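Local coordinates for protein HcgC (Methanococcus maripaludis S2, PDB 5O4J) that is a SAM-dependent C-methyltransferase that probably methylates a pyridinol precursor in the biosynthesis of the iron-guanylylpyridinol cofactor of [Fe]-hydrogenase, at residues K43-F48 and K63-V68; F48-S53 and V68-I73; I57-L62 and L81-I86. All blocks are in the same frame, centred on the assembly; numbering follows the deposited sequence.

Interaction 1: residues K43-F48 and K63-V68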
loop_
_atom_site.group_PDB
_atom_site.type_symbol
_atom_site.label_atom_id
_atom_site.label_comp_id
_atom_site.label_asym_id
_atom_site.label_seq_id
_atom_site.Cartn_x
_atom_site.Cartn_y
_atom_site.Cartn_z
ATOM N N LYS A 43 20.343 2.100 43.447
ATOM C CA LYS A 43 21.567 1.421 43.850
ATOM C C LYS A 43 21.923 0.304 42.883
ATOM O O LYS A 43 23.104 0.094 42.578
ATOM C CB LYS A 43 21.414 0.861 45.267
ATOM C CG LYS A 43 21.520 1.919 46.355
ATOM C CD LYS A 43 21.141 1.360 47.721
ATOM C CE LYS A 43 21.449 2.350 48.835
ATOM N NZ LYS A 43 20.570 3.554 48.784
ATOM N N GLN A 44 20.922 -0.423 42.388
ATOM C CA GLN A 44 21.184 -1.578 41.540
ATOM C C GLN A 44 20.041 -1.772 40.559
ATOM O O GLN A 44 18.902 -2.024 40.963
ATOM C CB GLN A 44 21.374 -2.829 42.391
ATOM C CG GLN A 44 21.674 -4.078 41.588
ATOM C CD GLN A 44 21.758 -5.303 42.461
ATOM O OE1 GLN A 44 20.741 -5.841 42.889
ATOM N NE2 GLN A 44 22.977 -5.735 42.756
ATOM N N ALA A 45 20.354 -1.677 39.274
ATOM C CA ALA A 45 19.391 -1.912 38.212
ATOM C C ALA A 45 19.714 -3.233 37.537
ATOM O O ALA A 45 20.879 -3.519 37.246
ATOM C CB ALA A 45 19.411 -0.781 37.184
ATOM N N ILE A 46 18.686 -4.041 37.302
ATOM C CA ILE A 46 18.820 -5.277 36.542
ATOM C C ILE A 46 17.947 -5.166 35.301
ATOM O O ILE A 46 16.751 -4.868 35.397
ATOM C CB ILE A 46 18.452 -6.512 37.382
ATOM C CG1 ILE A 46 19.511 -6.690 38.473
ATOM C CG2 ILE A 46 18.360 -7.760 36.493
ATOM C CD1 ILE A 46 19.431 -7.982 39.258
ATOM N N VAL A 47 18.560 -5.381 34.142
ATOM C CA VAL A 47 17.897 -5.305 32.848
ATOM C C VAL A 47 17.935 -6.696 32.231
ATOM O O VAL A 47 19.021 -7.258 32.030
ATOM C CB VAL A 47 18.580 -4.281 31.930
ATOM C CG1 VAL A 47 17.898 -4.234 30.567
ATOM C CG2 VAL A 47 18.598 -2.913 32.592
ATOM N N PHE A 48 16.758 -7.248 31.936
ATOM C CA PHE A 48 16.648 -8.543 31.272
ATOM C C PHE A 48 16.527 -8.329 29.768
ATOM O O PHE A 48 15.639 -7.600 29.308
ATOM C CB PHE A 48 15.441 -9.331 31.785
ATOM C CG PHE A 48 15.565 -9.783 33.208
ATOM C CD1 PHE A 48 16.180 -10.981 33.517
ATOM C CD2 PHE A 48 15.048 -9.014 34.235
ATOM C CE1 PHE A 48 16.295 -11.400 34.828
ATOM C CE2 PHE A 48 15.157 -9.432 35.547
ATOM C CZ PHE A 48 15.775 -10.623 35.842
ATOM N N LYS A 63 24.177 6.715 34.563
ATOM C CA LYS A 63 24.235 8.031 35.190
ATOM C C LYS A 63 23.578 8.009 36.564
ATOM O O LYS A 63 24.169 8.454 37.555
ATOM C CB LYS A 63 23.576 9.073 34.286
ATOM C CG LYS A 63 23.586 10.492 34.859
ATOM C CD LYS A 63 22.498 11.341 34.230
ATOM C CE LYS A 63 22.293 12.636 34.992
ATOM N NZ LYS A 63 21.175 13.438 34.424
ATOM N N ASP A 64 22.361 7.482 36.644
ATOM C CA ASP A 64 21.577 7.534 37.867
ATOM C C ASP A 64 21.552 6.225 38.644
ATOM O O ASP A 64 21.003 6.199 39.752
ATOM C CB ASP A 64 20.139 7.943 37.543
ATOM C CG ASP A 64 20.036 9.384 37.085
ATOM O OD1 ASP A 64 20.973 10.160 37.357
ATOM O OD2 ASP A 64 19.008 9.739 36.477
ATOM N N CYS A 65 22.129 5.153 38.109
ATOM C CA CYS A 65 22.147 3.855 38.771
ATOM C C CYS A 65 23.588 3.509 39.118
ATOM O O CYS A 65 24.452 3.488 38.237
ATOM C CB CYS A 65 21.531 2.777 37.876
ATOM S SG CYS A 65 19.806 3.068 37.453
ATOM N N GLU A 66 23.843 3.244 40.404
ATOM C CA GLU A 66 25.203 2.955 40.857
ATOM C C GLU A 66 25.754 1.691 40.203
ATOM O O GLU A 66 26.901 1.668 39.742
ATOM C CB GLU A 66 25.221 2.814 42.379
ATOM C CG GLU A 66 24.985 4.117 43.131
ATOM C CD GLU A 66 24.992 3.935 44.642
ATOM O OE1 GLU A 66 25.737 3.062 45.137
ATOM O OE2 GLU A 66 24.250 4.666 45.333
ATOM N N GLU A 67 24.941 0.646 40.124
ATOM C CA GLU A 67 25.320 -0.607 39.486
ATOM C C GLU A 67 24.243 -0.991 38.488
ATOM O O GLU A 67 23.049 -0.893 38.788
ATOM C CB GLU A 67 25.495 -1.725 40.515
ATOM C CG GLU A 67 26.068 -3.018 39.951
ATOM C CD GLU A 67 26.107 -4.132 40.982
ATOM O OE1 GLU A 67 26.936 -5.053 40.834
ATOM O OE2 GLU A 67 25.309 -4.084 41.945
ATOM N N VAL A 68 24.666 -1.402 37.296
ATOM C CA VAL A 68 23.749 -1.831 36.249
ATOM C C VAL A 68 24.175 -3.216 35.793
ATOM O O VAL A 68 25.330 -3.416 35.404
ATOM C CB VAL A 68 23.715 -0.853 35.063
ATOM C CG1 VAL A 68 22.755 -1.362 33.985
ATOM C CG2 VAL A 68 23.291 0.529 35.538
#
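Q44 and E67 lie side by side on one face of a parallel pair of strands, their ends turned the same way and joined by a hydrogen bond from NE2 of Q44 to OE2 of E67 (3.0 Å). The bond is nearly straight at the hydrogen, 169°, and OE2 lies close to the plane of the Q44 amide, but the amide reaches the carboxylate from above its plane, 42° out of it. Both chains are extended, with CG anti to the backbone N in each, which runs the two polar ends out alongside each other. The Q44 amide has further partners in the chain: OE1 accepts from N of N105, and NE2 also gives to O of S103, which should fix the rotation of the buried group. The backbones are tied by N of A45 to O of E67 at 2.8 Å, reinforced by a CA-H...O contact from V68 to O of A45. This pairing begins the run between strands 42-48 and 65-72 of a beta-alpha-beta unit, whose helix 54-60 makes the crossover in this Rossmann-like sheet. On the face carrying A45 and V68, the packing is apolar: CB of A45 touches SG of C65 at 3.9 Å, while CG2 of V68 stands somewhat farther from the same CB (4.4 Å). The contact loosens toward K43 and E66, both exposed, where each chain turns a corner. Here the bond from N of E67 to O of K43 is weak, bent to 133°. The side chains of K43 and E66 run alongside each other, yet CG of K43 stays 4.0 Å from OE2 of E66, and the lysine NZ remains 5.2 Å from that oxygen, too far for a salt bridge.

Interaction 2: residues F48-S53 and V68-I73. With SAH (S-adenosyl-L-homocysteine), chain E.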
loop_
_atom_site.group_PDB
_atom_site.type_symbol
_atom_site.label_atom_id
_atom_site.label_comp_id
_atom_site.label_asym_id
_atom_site.label_seq_id
_atom_site.Cartn_x
_atom_site.Cartn_y
_atom_site.Cartn_z
ATOM N N PHE A 48 16.758 -7.248 31.936
ATOM C CA PHE A 48 16.648 -8.543 31.272
ATOM C C PHE A 48 16.527 -8.329 29.768
ATOM O O PHE A 48 15.639 -7.600 29.308
ATOM C CB PHE A 48 15.441 -9.331 31.785
ATOM C CG PHE A 48 15.565 -9.783 33.208
ATOM C CD1 PHE A 48 16.180 -10.981 33.517
ATOM C CD2 PHE A 48 15.048 -9.014 34.235
ATOM C CE1 PHE A 48 16.295 -11.400 34.828
ATOM C CE2 PHE A 48 15.157 -9.432 35.547
ATOM C CZ PHE A 48 15.775 -10.623 35.842
ATOM N N GLY A 49 17.419 -8.965 29.005
ATOM C CA GLY A 49 17.373 -8.914 27.558
ATOM C C GLY A 49 18.394 -7.964 26.967
ATOM O O GLY A 49 18.160 -6.757 26.895
ATOM N N ALA A 50 19.541 -8.505 26.556
ATOM C CA ALA A 50 20.623 -7.673 26.032
ATOM C C ALA A 50 20.345 -7.227 24.602
ATOM O O ALA A 50 20.666 -6.097 24.223
ATOM C CB ALA A 50 21.948 -8.431 26.106
ATOM N N TYR A 51 19.759 -8.105 23.797
ATOM C CA TYR A 51 19.454 -7.803 22.410
ATOM C C TYR A 51 18.026 -7.271 22.314
ATOM O O TYR A 51 17.159 -7.777 23.034
ATOM C CB TYR A 51 19.634 -9.066 21.570
ATOM C CG TYR A 51 19.056 -9.008 20.174
ATOM C CD1 TYR A 51 17.717 -9.266 19.953
ATOM C CD2 TYR A 51 19.861 -8.737 19.078
ATOM C CE1 TYR A 51 17.181 -9.230 18.693
ATOM C CE2 TYR A 51 19.337 -8.712 17.804
ATOM C CZ TYR A 51 17.994 -8.954 17.614
ATOM O OH TYR A 51 17.472 -8.924 16.332
ATOM N N LEU A 52 17.740 -6.262 21.484
ATOM C CA LEU A 52 18.693 -5.463 20.707
ATOM C C LEU A 52 18.895 -4.091 21.368
ATOM O O LEU A 52 19.972 -3.516 21.288
ATOM C CB LEU A 52 18.184 -5.307 19.277
ATOM C CG LEU A 52 18.982 -4.462 18.294
ATOM C CD1 LEU A 52 20.462 -4.839 18.294
ATOM C CD2 LEU A 52 18.400 -4.597 16.884
ATOM N N SER A 53 17.856 -3.560 22.011
ATOM C CA SER A 53 17.964 -2.257 22.668
ATOM C C SER A 53 18.514 -2.343 24.084
ATOM O O SER A 53 18.878 -1.303 24.655
ATOM C CB SER A 53 16.604 -1.544 22.710
ATOM O OG SER A 53 15.559 -2.326 22.165
ATOM N N VAL A 68 24.666 -1.402 37.296
ATOM C CA VAL A 68 23.749 -1.831 36.249
ATOM C C VAL A 68 24.175 -3.216 35.793
ATOM O O VAL A 68 25.330 -3.416 35.404
ATOM C CB VAL A 68 23.715 -0.853 35.063
ATOM C CG1 VAL A 68 22.755 -1.362 33.985
ATOM C CG2 VAL A 68 23.291 0.529 35.538
ATOM N N ILE A 69 23.247 -4.164 35.845
ATOM C CA ILE A 69 23.489 -5.538 35.437
ATOM C C ILE A 69 22.559 -5.880 34.287
ATOM O O ILE A 69 21.347 -5.659 34.377
ATOM C CB ILE A 69 23.264 -6.516 36.596
ATOM C CG1 ILE A 69 24.138 -6.136 37.794
ATOM C CG2 ILE A 69 23.540 -7.936 36.128
ATOM C CD1 ILE A 69 23.657 -6.719 39.089
ATOM N N ILE A 70 23.124 -6.428 33.219
ATOM C CA ILE A 70 22.357 -7.012 32.126
ATOM C C ILE A 70 22.303 -8.512 32.354
ATOM O O ILE A 70 23.338 -9.144 32.596
ATOM C CB ILE A 70 22.993 -6.694 30.760
ATOM C CG1 ILE A 70 22.585 -5.295 30.284
ATOM C CG2 ILE A 70 22.628 -7.770 29.715
ATOM C CD1 ILE A 70 21.383 -5.267 29.339
ATOM N N VAL A 71 21.107 -9.087 32.256
ATOM C CA VAL A 71 20.921 -10.525 32.360
ATOM C C VAL A 71 20.372 -11.014 31.036
ATOM O O VAL A 71 19.406 -10.446 30.517
ATOM C CB VAL A 71 19.978 -10.917 33.510
ATOM C CG1 VAL A 71 19.759 -12.438 33.526
ATOM C CG2 VAL A 71 20.527 -10.423 34.836
ATOM N N ASP A 72 20.992 -12.057 30.487
ATOM C CA ASP A 72 20.469 -12.685 29.292
ATOM C C ASP A 72 20.615 -14.190 29.405
ATOM O O ASP A 72 21.607 -14.693 29.942
ATOM C CB ASP A 72 21.165 -12.199 28.028
ATOM C CG ASP A 72 20.285 -12.360 26.799
ATOM O OD1 ASP A 72 20.122 -13.503 26.326
ATOM O OD2 ASP A 72 19.710 -11.346 26.350
ATOM N N ILE A 73 19.607 -14.899 28.899
ATOM C CA ILE A 73 19.638 -16.353 28.879
ATOM C C ILE A 73 20.738 -16.875 27.967
ATOM O O ILE A 73 21.198 -18.007 28.141
ATOM C CB ILE A 73 18.246 -16.888 28.479
ATOM C CG1 ILE A 73 18.126 -18.380 28.805
ATOM C CG2 ILE A 73 17.951 -16.633 26.998
ATOM C CD1 ILE A 73 16.693 -18.873 28.788
HETATM N N SAH E . 12.234 -6.106 22.850
HETATM C CA SAH E . 13.666 -6.189 22.431
HETATM C CB SAH E . 13.935 -7.557 21.806
HETATM C CG SAH E . 14.080 -8.642 22.871
HETATM S SD SAH E . 14.535 -10.207 22.167
HETATM C C SAH E . 14.018 -5.128 21.429
HETATM O O SAH E . 15.186 -5.097 20.970
HETATM O OXT SAH E . 13.127 -4.337 21.090
HETATM C "C5'" SAH E . 14.715 -11.206 23.616
HETATM C "C4'" SAH E . 16.040 -10.987 24.338
HETATM O "O4'" SAH E . 15.896 -11.434 25.691
HETATM C "C3'" SAH E . 17.147 -11.833 23.740
HETATM O "O3'" SAH E . 18.431 -11.220 23.936
HETATM C "C2'" SAH E . 17.005 -13.116 24.523
HETATM O "O2'" SAH E . 18.172 -13.945 24.519
HETATM C "C1'" SAH E . 16.700 -12.598 25.909
HETATM N N9 SAH E . 15.906 -13.520 26.735
HETATM C C8 SAH E . 14.875 -14.294 26.327
HETATM N N7 SAH E . 14.372 -14.977 27.385
HETATM C C5 SAH E . 15.079 -14.612 28.473
HETATM C C6 SAH E . 15.064 -14.943 29.910
HETATM N N6 SAH E . 14.165 -15.831 30.393
HETATM N N1 SAH E . 15.973 -14.341 30.702
HETATM C C2 SAH E . 16.864 -13.453 30.235
HETATM N N3 SAH E . 16.942 -13.104 28.940
HETATM C C4 SAH E . 16.085 -13.648 28.041
#
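D72 reaches from the end of its strand to A50, in the loop after strand 42-48, and its carboxylate serves protein and ligand together. From CB, the side chain leaves with CG anti to the backbone N (chi1 -155°), which brings the carboxylate beside the ribose of S-adenosyl-L-homocysteine. CG itself has O2' and O3' of SAH as its nearest neighbours. At the tip the oxygens divide the work: OD1 accepts from O2' of SAH at 2.7 Å and also from N of Q74, whereas OD2 accepts from O3' of SAH, likewise at 2.7 Å. OD2 uses its anti lone pair for N of A50, 2.9 Å away in a bond of 168°, so the acid probably helps to position the loop as well as the sugar. N of G49 meets O of V71 (2.9 Å) almost head-on, closing the last rung of the parallel strands. G49 brings its CA close to O4' of SAH, where a CB would also press on the preceding carbonyl O. On the face shared by F48 and V71, CD1 of the F48 ring lies 3.8 Å from CB of V71, and the ring turns an edge to adenine C2; CB of A50 rests on CG2 of I70. Beyond the Y51-L52 cis peptide, N of L52 binds carboxylate O of SAH (2.9 Å), N of S53 joins it on the same oxygen, and the Y51 ring sets its edge toward SD. A glycine-bearing loop after one strand and an acid gripping both ribose hydroxyls at the end of the next are characteristic of SAM sites in Rossmann-like folds.

Interaction 3: residues I57-L62 and L81-I86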
loop_
_atom_site.group_PDB
_atom_site.type_symbol
_atom_site.label_atom_id
_atom_site.label_comp_id
_atom_site.label_asym_id
_atom_site.label_seq_id
_atom_site.Cartn_x
_atom_site.Cartn_y
_atom_site.Cartn_z
ATOM N N ILE A 57 20.154 0.666 26.497
ATOM C CA ILE A 57 19.303 1.072 27.612
ATOM C C ILE A 57 20.046 0.895 28.930
ATOM O O ILE A 57 20.028 1.776 29.800
ATOM C CB ILE A 57 17.976 0.298 27.582
ATOM C CG1 ILE A 57 17.103 0.855 26.465
ATOM C CG2 ILE A 57 17.255 0.376 28.928
ATOM C CD1 ILE A 57 15.878 0.038 26.163
ATOM N N ALA A 58 20.713 -0.246 29.096
ATOM C CA ALA A 58 21.511 -0.459 30.299
ATOM C C ALA A 58 22.602 0.597 30.429
ATOM O O ALA A 58 22.832 1.132 31.520
ATOM C CB ALA A 58 22.122 -1.859 30.277
ATOM N N TYR A 59 23.289 0.909 29.330
ATOM C CA TYR A 59 24.303 1.958 29.371
ATOM C C TYR A 59 23.696 3.288 29.809
ATOM O O TYR A 59 24.301 4.029 30.591
ATOM C CB TYR A 59 24.985 2.103 28.011
ATOM C CG TYR A 59 26.178 3.020 28.069
ATOM C CD1 TYR A 59 27.380 2.554 28.586
ATOM C CD2 TYR A 59 26.116 4.335 27.634
ATOM C CE1 TYR A 59 28.489 3.359 28.665
ATOM C CE2 TYR A 59 27.233 5.159 27.709
ATOM C CZ TYR A 59 28.414 4.659 28.226
ATOM O OH TYR A 59 29.535 5.455 28.313
ATOM N N SER A 60 22.509 3.617 29.295
ATOM C CA SER A 60 21.870 4.891 29.619
ATOM C C SER A 60 21.499 4.996 31.091
ATOM O O SER A 60 21.239 6.104 31.570
ATOM C CB SER A 60 20.615 5.101 28.764
ATOM O OG SER A 60 19.521 4.313 29.213
ATOM N N LEU A 61 21.453 3.877 31.814
ATOM C CA LEU A 61 21.113 3.902 33.232
ATOM C C LEU A 61 22.306 4.222 34.126
ATOM O O LEU A 61 22.111 4.516 35.310
ATOM C CB LEU A 61 20.536 2.552 33.655
ATOM C CG LEU A 61 19.234 2.122 32.985
ATOM C CD1 LEU A 61 18.946 0.689 33.371
ATOM C CD2 LEU A 61 18.077 3.037 33.375
ATOM N N LEU A 62 23.526 4.178 33.591
ATOM C CA LEU A 62 24.718 4.331 34.422
ATOM C C LEU A 62 24.750 5.665 35.152
ATOM O O LEU A 62 25.307 5.752 36.254
ATOM C CB LEU A 62 25.967 4.168 33.561
ATOM C CG LEU A 62 26.219 2.745 33.063
ATOM C CD1 LEU A 62 27.267 2.758 31.978
ATOM C CD2 LEU A 62 26.658 1.866 34.220
ATOM N N LEU A 81 27.606 -5.996 24.719
ATOM C CA LEU A 81 27.695 -4.814 25.570
ATOM C C LEU A 81 28.737 -3.829 25.048
ATOM O O LEU A 81 29.735 -4.208 24.428
ATOM C CB LEU A 81 28.039 -5.189 27.014
ATOM C CG LEU A 81 27.152 -6.227 27.704
ATOM C CD1 LEU A 81 27.525 -6.311 29.175
ATOM C CD2 LEU A 81 25.674 -5.934 27.519
ATOM N N PHE A 82 28.491 -2.544 25.315
ATOM C CA PHE A 82 29.378 -1.491 24.822
ATOM C C PHE A 82 30.721 -1.514 25.541
ATOM O O PHE A 82 31.777 -1.454 24.900
ATOM C CB PHE A 82 28.720 -0.118 24.988
ATOM C CG PHE A 82 27.637 0.167 23.986
ATOM C CD1 PHE A 82 26.314 -0.123 24.276
ATOM C CD2 PHE A 82 27.938 0.741 22.763
ATOM C CE1 PHE A 82 25.314 0.142 23.361
ATOM C CE2 PHE A 82 26.940 1.012 21.843
ATOM C CZ PHE A 82 25.625 0.713 22.144
ATOM N N ASN A 83 30.706 -1.580 26.871
ATOM C CA ASN A 83 31.942 -1.550 27.641
ATOM C C ASN A 83 31.739 -2.289 28.957
ATOM O O ASN A 83 30.689 -2.890 29.211
ATOM C CB ASN A 83 32.416 -0.109 27.873
ATOM C CG ASN A 83 31.402 0.736 28.620
ATOM O OD1 ASN A 83 30.497 0.221 29.277
ATOM N ND2 ASN A 83 31.555 2.051 28.523
ATOM N N ASP A 84 32.765 -2.222 29.805
ATOM C CA ASP A 84 32.810 -2.930 31.076
ATOM C C ASP A 84 31.997 -2.265 32.180
ATOM O O ASP A 84 31.826 -2.874 33.242
ATOM C CB ASP A 84 34.264 -3.072 31.534
ATOM C CG ASP A 84 35.082 -3.958 30.611
ATOM O OD1 ASP A 84 34.548 -4.986 30.145
ATOM O OD2 ASP A 84 36.260 -3.628 30.357
ATOM N N GLY A 85 31.509 -1.038 31.985
ATOM C CA GLY A 85 30.727 -0.415 33.039
ATOM C C GLY A 85 29.433 -1.142 33.346
ATOM O O GLY A 85 28.834 -0.909 34.402
ATOM N N ILE A 86 28.985 -2.015 32.446
ATOM C CA ILE A 86 27.807 -2.849 32.658
ATOM C C ILE A 86 28.266 -4.258 32.993
ATOM O O ILE A 86 29.106 -4.824 32.288
ATOM C CB ILE A 86 26.874 -2.858 31.432
ATOM C CG1 ILE A 86 26.356 -1.450 31.132
ATOM C CG2 ILE A 86 25.721 -3.840 31.636
ATOM C CD1 ILE A 86 25.808 -1.314 29.734
#
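Helix 54-60 and the residues after it approach a type I beta turn from N83 to I86, with Y59 and I86 the nearest pair at 6.8 Å between CA atoms. I86 drives the buried part of the contact. Its CG1 lies anti to the carbonyl carbon (chi1 -61°) and the chain then extends (chi2 162°), placing CD1 against the helix, where it touches N of Y59 at 3.4 Å and CB of A58 at 3.8 Å. That methyl also sits near the plane of the Y59 ring, at its edge. Farther out, the side chains of Y59 and N83 cross at about a right angle. ND2 of N83 meets the ring's edge at CE1 (3.3 Å), the ring and amide planes standing 55° apart. N83 is poorly ordered, although its OD1 accepts from N of G85 in an Asx turn. L62 finishes the outer side, CD2 resting on O of G85 at 3.5 Å. With an alanine in place of Y59, CB could still touch I86, but N83 and the I86 methyl would lack the ring edge they lie along, and a gap would probably open at the outer side. The inner side chains A58 and I86 both continue onto I70 of strand 65-72, so this is the place where the crossover helix of a beta-alpha-beta unit meets the loop entering the neighbouring strand 87-90 of a Rossmann-like sheet.

How the interactions relate
Interactions 1 and 2 are successive levels of one pairing, between strands 42-48 and 65-72, with centres 12 Å apart; they share F48 and V68, and V47 bonds to I69 and V71 between them. Interaction 3 lies about 9 to 10 Å from the other two centres, where helix 54-60, the link between those strands, packs on V68 and I70 and meets the loop before strand 87-90. Along the chain come strand 42-48, the ligand-binding loop, the helix, strand 65-72 and that loop, so the paired segments alternate. Together they build one beta-alpha-beta unit and join it to the loop entering strand 87-90, exposed at the K43 and E66 end of interaction 1 and holding S-adenosyl-L-homocysteine at interaction 2.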